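Local coordinates for protein glutamine synthetase (Streptomyces coelicolor, PDB 4BAX) that belongs to the glutamine synthetase family, its chain pairing an N-terminal beta-grasp domain with a catalytic domain in a ten-chain assembly, at residues G112-Y117 and Q180-V185; A231-S236 and R315-N320. All blocks are in the same frame, centred on the assembly; numbering follows the deposited sequence.

Contact 1: residues G112-Y117 and Q180-V185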
ATOM      1  N   GLY A 112      27.899  18.320 -36.888  1.00 34.17           N
ATOM      2  CA  GLY A 112      27.823  17.605 -35.635  1.00 33.96           C
ATOM      3  C   GLY A 112      26.623  18.122 -34.860  1.00 33.79           C
ATOM      4  O   GLY A 112      26.413  19.340 -34.748  1.00 33.76           O
ATOM      5  N   ILE A 113      25.829  17.203 -34.319  1.00 33.42           N
ATOM      6  CA  ILE A 113      24.676  17.594 -33.505  1.00 32.94           C
ATOM      7  C   ILE A 113      24.731  17.051 -32.067  1.00 32.17           C
ATOM      8  O   ILE A 113      24.928  15.847 -31.832  1.00 32.01           O
ATOM      9  CB  ILE A 113      23.322  17.249 -34.216  1.00 21.53           C
ATOM     10  CG1 ILE A 113      23.328  17.857 -35.637  1.00 20.47           C
ATOM     11  CG2 ILE A 113      22.125  17.773 -33.426  1.00 21.85           C
ATOM     12  CD1 ILE A 113      22.180  17.441 -36.498  1.00 19.87           C
ATOM     13  N   GLU A 114      24.583  17.964 -31.107  1.00 31.44           N
ATOM     14  CA  GLU A 114      24.593  17.592 -29.703  1.00 30.74           C
ATOM     15  C   GLU A 114      23.125  17.528 -29.260  1.00 30.31           C
ATOM     16  O   GLU A 114      22.465  18.546 -29.026  1.00 30.27           O
ATOM     17  CB  GLU A 114      25.364  18.636 -28.907  1.00 30.67           C
ATOM     18  CG  GLU A 114      26.767  18.922 -29.502  1.00 45.72           C
ATOM     19  CD  GLU A 114      27.548  19.994 -28.737  1.00 46.03           C
ATOM     20  OE1 GLU A 114      26.930  20.739 -27.934  1.00 46.19           O
ATOM     21  OE2 GLU A 114      28.785  20.085 -28.931  1.00 46.07           O
ATOM     22  N   GLN A 115      22.626  16.304 -29.125  1.00 29.63           N
ATOM     23  CA  GLN A 115      21.203  16.082 -28.974  1.00 28.81           C
ATOM     24  C   GLN A 115      20.824  15.864 -27.538  1.00 30.07           C
ATOM     25  O   GLN A 115      21.231  14.891 -26.900  1.00 30.62           O
ATOM     26  CB  GLN A 115      20.782  14.862 -29.794  1.00 26.89           C
ATOM     27  CG  GLN A 115      19.369  14.371 -29.497  1.00 25.47           C
ATOM     28  CD  GLN A 115      18.263  15.222 -30.151  1.00 24.23           C
ATOM     29  OE1 GLN A 115      18.068  15.212 -31.392  1.00 23.37           O
ATOM     30  NE2 GLN A 115      17.511  15.939 -29.311  1.00 23.74           N
ATOM     31  N   GLU A 116      20.024  16.792 -27.033  1.00 30.57           N
ATOM     32  CA  GLU A 116      19.604  16.725 -25.652  1.00 30.73           C
ATOM     33  C   GLU A 116      18.199  16.132 -25.514  1.00 29.51           C
ATOM     34  O   GLU A 116      17.372  16.214 -26.433  1.00 29.04           O
ATOM     35  CB  GLU A 116      19.673  18.119 -25.011  1.00 31.98           C
ATOM     36  CG  GLU A 116      21.105  18.681 -24.950  1.00 33.35           C
ATOM     37  CD  GLU A 116      21.194  20.068 -24.302  1.00 34.42           C
ATOM     38  OE1 GLU A 116      20.155  20.771 -24.226  1.00 34.80           O
ATOM     39  OE2 GLU A 116      22.308  20.437 -23.842  1.00 34.60           O
ATOM     40  N   TYR A 117      17.939  15.545 -24.350  1.00 28.64           N
ATOM     41  CA  TYR A 117      16.635  14.992 -24.048  1.00 27.73           C
ATOM     42  C   TYR A 117      16.472  14.882 -22.551  1.00 26.98           C
ATOM     43  O   TYR A 117      17.469  14.816 -21.827  1.00 26.75           O
ATOM     44  CB  TYR A 117      16.453  13.628 -24.707  1.00 27.95           C
ATOM     45  CG  TYR A 117      17.513  12.614 -24.296  1.00 28.25           C
ATOM     46  CD1 TYR A 117      18.774  12.609 -24.886  1.00 28.01           C
ATOM     47  CD2 TYR A 117      17.258  11.671 -23.315  1.00 28.53           C
ATOM     48  CE1 TYR A 117      19.736  11.695 -24.514  1.00 27.94           C
ATOM     49  CE2 TYR A 117      18.228  10.750 -22.943  1.00 28.52           C
ATOM     50  CZ  TYR A 117      19.457  10.766 -23.546  1.00 28.04           C
ATOM     51  OH  TYR A 117      20.403   9.840 -23.163  1.00 27.95           O
ATOM     52  N   GLN A 180      18.339  14.875 -17.382  1.00 28.06           N
ATOM     53  CA  GLN A 180      18.611  15.423 -18.704  1.00 28.92           C
ATOM     54  C   GLN A 180      19.961  14.945 -19.176  1.00 29.46           C
ATOM     55  O   GLN A 180      20.948  14.960 -18.424  1.00 29.63           O
ATOM     56  CB  GLN A 180      18.570  16.952 -18.676  1.00 29.54           C
ATOM     57  CG  GLN A 180      18.312  17.627 -20.027  1.00 30.07           C
ATOM     58  CD  GLN A 180      18.126  19.133 -19.906  1.00 30.83           C
ATOM     59  OE1 GLN A 180      19.061  19.874 -19.575  1.00 31.20           O
ATOM     60  NE2 GLN A 180      16.907  19.595 -20.177  1.00 31.11           N
ATOM     61  N   TRP A 181      19.988  14.545 -20.447  1.00 29.48           N
ATOM     62  CA  TRP A 181      21.158  13.912 -21.027  1.00 29.73           C
ATOM     63  C   TRP A 181      21.419  14.422 -22.435  1.00 31.06           C
ATOM     64  O   TRP A 181      20.548  15.055 -23.064  1.00 30.35           O
ATOM     65  CB  TRP A 181      20.969  12.394 -21.058  1.00 28.59           C
ATOM     66  CG  TRP A 181      20.909  11.744 -19.711  1.00 27.47           C
ATOM     67  CD1 TRP A 181      19.805  11.602 -18.926  1.00 26.87           C
ATOM     68  CD2 TRP A 181      21.993  11.156 -18.987  1.00 27.16           C
ATOM     69  NE1 TRP A 181      20.129  10.953 -17.760  1.00 26.52           N
ATOM     70  CE2 TRP A 181      21.468  10.665 -17.775  1.00 26.95           C
ATOM     71  CE3 TRP A 181      23.354  10.984 -19.249  1.00 27.16           C
ATOM     72  CZ2 TRP A 181      22.256  10.020 -16.828  1.00 27.06           C
ATOM     73  CZ3 TRP A 181      24.135  10.337 -18.300  1.00 27.11           C
ATOM     74  CH2 TRP A 181      23.582   9.861 -17.111  1.00 26.96           C
ATOM     75  N   GLU A 182      22.629  14.127 -22.914  1.00 32.67           N
ATOM     76  CA  GLU A 182      23.043  14.488 -24.260  1.00 33.95           C
ATOM     77  C   GLU A 182      23.855  13.387 -24.918  1.00 34.25           C
ATOM     78  O   GLU A 182      24.605  12.678 -24.248  1.00 33.93           O
ATOM     79  CB  GLU A 182      23.863  15.771 -24.226  1.00 35.45           C
ATOM     80  CG  GLU A 182      24.187  16.355 -25.579  1.00 37.34           C
ATOM     81  CD  GLU A 182      25.208  17.486 -25.476  1.00 39.59           C
ATOM     82  OE1 GLU A 182      24.828  18.583 -24.976  1.00 40.22           O
ATOM     83  OE2 GLU A 182      26.382  17.284 -25.875  1.00 40.35           O
ATOM     84  N   PHE A 183      23.670  13.231 -26.227  1.00 34.77           N
ATOM     85  CA  PHE A 183      24.575  12.441 -27.062  1.00 34.54           C
ATOM     86  C   PHE A 183      24.944  13.245 -28.308  1.00 35.74           C
ATOM     87  O   PHE A 183      24.144  14.040 -28.798  1.00 35.94           O
ATOM     88  CB  PHE A 183      24.004  11.044 -27.389  1.00 33.17           C
ATOM     89  CG  PHE A 183      22.791  11.067 -28.297  1.00 32.15           C
ATOM     90  CD1 PHE A 183      22.926  11.124 -29.678  1.00 31.93           C
ATOM     91  CD2 PHE A 183      21.511  11.052 -27.766  1.00 31.50           C
ATOM     92  CE1 PHE A 183      21.800  11.156 -30.514  1.00 31.35           C
ATOM     93  CE2 PHE A 183      20.396  11.084 -28.600  1.00 31.26           C
ATOM     94  CZ  PHE A 183      20.548  11.131 -29.975  1.00 31.06           C
ATOM     95  N   GLN A 184      26.159  13.056 -28.808  1.00 36.85           N
ATOM     96  CA  GLN A 184      26.649  13.860 -29.926  1.00 37.70           C
ATOM     97  C   GLN A 184      26.795  12.996 -31.171  1.00 37.73           C
ATOM     98  O   GLN A 184      27.482  11.966 -31.133  1.00 38.34           O
ATOM     99  CB  GLN A 184      27.984  14.516 -29.560  1.00 38.43           C
ATOM    100  CG  GLN A 184      27.903  15.438 -28.338  1.00 39.28           C
ATOM    101  CD  GLN A 184      28.650  14.862 -27.146  1.00 40.70           C
ATOM    102  OE1 GLN A 184      29.664  14.186 -27.320  1.00 41.98           O
ATOM    103  NE2 GLN A 184      28.156  15.120 -25.929  1.00 40.41           N
ATOM    104  N   VAL A 185      26.175  13.427 -32.270  1.00 37.13           N
ATOM    105  CA  VAL A 185      26.271  12.715 -33.529  1.00 37.57           C
ATOM    106  C   VAL A 185      27.104  13.518 -34.516  1.00 37.95           C
ATOM    107  O   VAL A 185      26.830  14.699 -34.771  1.00 37.97           O
ATOM    108  CB  VAL A 185      24.896  12.455 -34.146  1.00 38.15           C
ATOM    109  CG1 VAL A 185      25.041  11.518 -35.347  1.00 38.78           C
ATOM    110  CG2 VAL A 185      23.974  11.854 -33.130  1.00 38.17           C
TER
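Gln180 meets Tyr117 where the antiparallel pairing begins, its CG 3.4 Å from Tyr117 O, while its NE2 bonds to Asn227 O and Thr118 OG1. Trp181 and Tyr117 exchange two backbone hydrogen bonds. A chi1 of 58° sets Tyr117 CG between its backbone N and carbonyl carbon, and the phenol lies against the tryptophan backbone, with Trp181 CA over one face and Trp181 CB 3.3 Å from Tyr117 CZ. The indole slides off this ring, planes 22° apart, and its NE1 bonds to Phe150 O. On the other face of the sheet Glu182 reaches between two more glutamates: its OE1 is 3.3 Å from Glu116 OE2 and its OE2 3.5 Å from Glu114 CB, with Glu114 OE1 also near. No hydrogen bond joins these carboxylates: like charges gather here. Glu116 OE1 accepts from Gly230 N. Phe183 forms a second hydrogen-bonded pair, with Gln115, whose CB sits over the phenyl face 3.9 Å from the centroid. Gln184 NE2 donates to Glu182 OE2 (2.8 Å), steadying that carboxylate, and Val185 pairs with Ile113. Strand 231-236 flanks 112-117 and strand 169-174 flanks 180-185, while helix 190-210 packs on Gln115, Tyr117 and Phe183 through Leu197, Ala200 and Leu204.

Contact 2: residues A231-S236 and R315-N320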
ATOM      1  N   ALA A 231      19.480  21.281 -29.370  1.00 23.25           N
ATOM      2  CA  ALA A 231      20.238  20.477 -30.340  1.00 24.82           C
ATOM      3  C   ALA A 231      21.284  21.359 -31.024  1.00 27.58           C
ATOM      4  O   ALA A 231      21.057  21.829 -32.150  1.00 27.83           O
ATOM      5  CB  ALA A 231      19.304  19.829 -31.389  1.00 23.88           C
ATOM      6  N   HIS A 232      22.373  21.666 -30.310  1.00 29.92           N
ATOM      7  CA  HIS A 232      23.432  22.526 -30.841  1.00 32.45           C
ATOM      8  C   HIS A 232      24.014  21.874 -32.079  1.00 34.65           C
ATOM      9  O   HIS A 232      24.305  20.667 -32.077  1.00 35.28           O
ATOM     10  CB  HIS A 232      24.541  22.751 -29.816  1.00 33.13           C
ATOM     11  CG  HIS A 232      24.145  23.639 -28.677  1.00 33.88           C
ATOM     12  ND1 HIS A 232      22.876  24.168 -28.557  1.00 34.66           N
ATOM     13  CD2 HIS A 232      24.855  24.121 -27.629  1.00 34.10           C
ATOM     14  CE1 HIS A 232      22.817  24.923 -27.473  1.00 34.75           C
ATOM     15  NE2 HIS A 232      24.005  24.913 -26.894  1.00 34.52           N
ATOM     16  N   THR A 233      24.200  22.673 -33.124  1.00 35.69           N
ATOM     17  CA  THR A 233      24.672  22.156 -34.399  1.00 36.09           C
ATOM     18  C   THR A 233      26.033  22.752 -34.772  1.00 36.99           C
ATOM     19  O   THR A 233      26.220  23.972 -34.813  1.00 37.08           O
ATOM     20  CB  THR A 233      23.643  22.401 -35.506  1.00 35.11           C
ATOM     21  OG1 THR A 233      22.372  21.889 -35.081  1.00 34.28           O
ATOM     22  CG2 THR A 233      24.074  21.702 -36.782  1.00 35.14           C
ATOM     23  N   ASN A 234      26.977  21.851 -35.011  1.00 37.82           N
ATOM     24  CA  ASN A 234      28.329  22.199 -35.403  1.00 39.01           C
ATOM     25  C   ASN A 234      28.452  22.074 -36.908  1.00 38.39           C
ATOM     26  O   ASN A 234      28.066  21.057 -37.499  1.00 37.93           O
ATOM     27  CB  ASN A 234      29.338  21.274 -34.718  1.00 40.57           C
ATOM     28  CG  ASN A 234      29.226  21.314 -33.202  1.00 41.77           C
ATOM     29  OD1 ASN A 234      29.341  22.377 -32.574  1.00 42.14           O
ATOM     30  ND2 ASN A 234      28.962  20.153 -32.605  1.00 42.04           N
ATOM     31  N   PHE A 235      28.996  23.118 -37.519  1.00 38.07           N
ATOM     32  CA  PHE A 235      29.026  23.199 -38.964  1.00 38.27           C
ATOM     33  C   PHE A 235      30.319  23.758 -39.534  1.00 38.22           C
ATOM     34  O   PHE A 235      30.858  24.739 -39.008  1.00 38.24           O
ATOM     35  CB  PHE A 235      27.847  24.030 -39.443  1.00 38.63           C
ATOM     36  CG  PHE A 235      27.982  24.495 -40.845  1.00 39.48           C
ATOM     37  CD1 PHE A 235      27.777  23.629 -41.898  1.00 39.83           C
ATOM     38  CD2 PHE A 235      28.343  25.812 -41.113  1.00 40.04           C
ATOM     39  CE1 PHE A 235      27.898  24.069 -43.200  1.00 40.35           C
ATOM     40  CE2 PHE A 235      28.473  26.258 -42.418  1.00 40.51           C
ATOM     41  CZ  PHE A 235      28.248  25.385 -43.463  1.00 40.59           C
ATOM     42  N   SER A 236      30.783  23.152 -40.625  1.00 38.21           N
ATOM     43  CA  SER A 236      31.956  23.646 -41.345  1.00 38.70           C
ATOM     44  C   SER A 236      31.905  23.215 -42.806  1.00 39.78           C
ATOM     45  O   SER A 236      31.224  22.257 -43.178  1.00 39.89           O
ATOM     46  CB  SER A 236      33.280  23.174 -40.695  1.00 38.34           C
ATOM     47  OG  SER A 236      33.585  21.804 -40.982  1.00 37.95           O
ATOM     48  N   ARG A 315      23.854  27.630 -31.509  1.00 33.38           N
ATOM     49  CA  ARG A 315      23.264  27.242 -30.228  1.00 33.27           C
ATOM     50  C   ARG A 315      21.729  27.412 -30.192  1.00 32.80           C
ATOM     51  O   ARG A 315      21.096  27.086 -29.186  1.00 33.22           O
ATOM     52  CB  ARG A 315      23.918  28.038 -29.095  1.00 33.63           C
ATOM     53  CG  ARG A 315      25.444  27.938 -29.076  1.00 34.28           C
ATOM     54  CD  ARG A 315      26.067  28.868 -28.033  1.00 35.43           C
ATOM     55  NE  ARG A 315      25.644  28.496 -26.685  1.00 36.75           N
ATOM     56  CZ  ARG A 315      26.212  27.532 -25.953  1.00 37.67           C
ATOM     57  NH1 ARG A 315      27.262  26.858 -26.423  1.00 37.80           N
ATOM     58  NH2 ARG A 315      25.751  27.257 -24.731  1.00 37.95           N
ATOM     59  N   ARG A 316      21.145  27.928 -31.268  1.00 32.06           N
ATOM     60  CA  ARG A 316      19.691  28.150 -31.349  1.00 31.76           C
ATOM     61  C   ARG A 316      18.747  26.918 -31.495  1.00 28.19           C
ATOM     62  O   ARG A 316      17.648  26.949 -30.947  1.00 29.26           O
ATOM     63  CB  ARG A 316      19.384  29.160 -32.445  1.00 31.60           C
ATOM     64  CG  ARG A 316      19.937  30.541 -32.164  1.00 31.29           C
ATOM     65  CD  ARG A 316      19.748  31.420 -33.363  1.00 31.19           C
ATOM     66  NE  ARG A 316      20.563  30.911 -34.462  1.00 31.18           N
ATOM     67  CZ  ARG A 316      20.438  31.313 -35.723  1.00 31.42           C
ATOM     68  NH1 ARG A 316      19.540  32.242 -36.030  1.00 31.54           N
ATOM     69  NH2 ARG A 316      21.218  30.800 -36.676  1.00 31.34           N
ATOM     70  N   PRO A 317      19.135  25.864 -32.237  1.00 27.02           N
ATOM     71  CA  PRO A 317      18.098  24.830 -32.461  1.00 25.98           C
ATOM     72  C   PRO A 317      17.631  24.084 -31.196  1.00 25.81           C
ATOM     73  O   PRO A 317      18.414  23.753 -30.287  1.00 25.03           O
ATOM     74  CB  PRO A 317      18.758  23.861 -33.463  1.00 25.45           C
ATOM     75  CG  PRO A 317      19.901  24.638 -34.075  1.00 25.82           C
ATOM     76  CD  PRO A 317      20.380  25.570 -32.981  1.00 26.60           C
ATOM     77  N   ASN A 318      16.319  23.856 -31.132  1.00 26.21           N
ATOM     78  CA  ASN A 318      15.715  23.107 -30.035  1.00 26.35           C
ATOM     79  C   ASN A 318      16.039  21.635 -30.131  1.00 25.89           C
ATOM     80  O   ASN A 318      16.394  21.160 -31.208  1.00 25.29           O
ATOM     81  CB  ASN A 318      14.210  23.237 -30.101  1.00 27.03           C
ATOM     82  CG  ASN A 318      13.702  24.512 -29.492  1.00 27.86           C
ATOM     83  OD1 ASN A 318      14.481  25.394 -29.065  1.00 28.45           O
ATOM     84  ND2 ASN A 318      12.378  24.623 -29.433  1.00 27.75           N
ATOM     85  N   ALA A 319      15.878  20.913 -29.020  1.00 26.20           N
ATOM     86  CA  ALA A 319      16.042  19.458 -29.018  1.00 26.32           C
ATOM     87  C   ALA A 319      15.008  18.791 -29.925  1.00 27.42           C
ATOM     88  O   ALA A 319      15.231  17.664 -30.382  1.00 27.28           O
ATOM     89  CB  ALA A 319      15.943  18.904 -27.607  1.00 25.50           C
ATOM     90  N   ASN A 320      13.888  19.478 -30.188  1.00 28.37           N
ATOM     91  CA  ASN A 320      12.846  18.914 -31.053  1.00 28.99           C
ATOM     92  C   ASN A 320      12.937  19.382 -32.510  1.00 29.53           C
ATOM     93  O   ASN A 320      11.979  19.232 -33.266  1.00 30.15           O
ATOM     94  CB  ASN A 320      11.438  19.150 -30.473  1.00 29.08           C
ATOM     95  CG  ASN A 320      11.055  20.622 -30.451  1.00 29.39           C
ATOM     96  OD1 ASN A 320      11.883  21.499 -30.727  1.00 29.74           O
ATOM     97  ND2 ASN A 320       9.807  20.904 -30.078  1.00 29.04           N
TER
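Arg315 wraps round the imidazole of His232, its backbone on one face of the ring and its guanidinium beyond NE2. Arg315 CA lies over that face, 3.8 Å from the ring centroid, in a CH-pi contact. From there the side chain continues over the same face: Arg315 CB is 3.7 Å from His232 CE1, and Arg315 CG, above the NE2-CD2 edge, is 4.0 Å from His232 NE2. The chain then bends at chi3 (63°), which brings the head group back to the ring instead of carrying it past. Arg315 NE passes 3.9 Å from His232 NE2, and Arg315 CZ is 3.6 Å from the same nitrogen, which sits over the centre of the guanidinium face. The two planes are 61° apart, so the groups meet steeply and do not stack. At the tip NH1 forms a salt bridge with Glu313 OE1, which limits the rotation of the head group, while NH2 has a long, weak ion pair with Glu280 OE1.

Farther along the loop, Ala231 N donates to Pro317 O at 2.8 Å and 176°, a straight bond although the donor stands above the carbonyl plane. The proline ring turns toward the strand, its CB 3.3 Å from Ala231 O. Thr233 OG1 touches Pro317 CG and donates a weak hydrogen bond to the same Ala231 O.

Strand 231-236 pairs with strand 312-314 through Thr233 with Asp314 and Phe235 with Ile312. The arrangement is therefore a continuation of an antiparallel strand pair: the chain leaving strand 312-314 folds over the start of its partner in the curved central sheet of the catalytic domain, then leads on to helix 323-341.

In the fold
Following the five-stranded N-terminal sheet and helix 94-103, the chain enters strand 110-121. Contact 1 closes the 62-residue excursion that includes helix 152-164 and strand 169-174. The chain then runs through helix 190-210 to strand 231-236, and contact 2 closes the next 78 residues, bringing the segment before helix 323-341 back to the sheet. The two closures follow in series, neither nested nor crossing. Strand 110-121 lies between strands 180-188 and 231-236, linking the two contacts: Asn234 N probably bonds Gly112 O at 2.6 Å, and Gln115 NE2 donates to Ala319 O. Contact 1 joins neighbouring strands, whereas contact 2 and the Gln115-Ala319 bond bring the chain ahead of helix 323-341 onto the sheet.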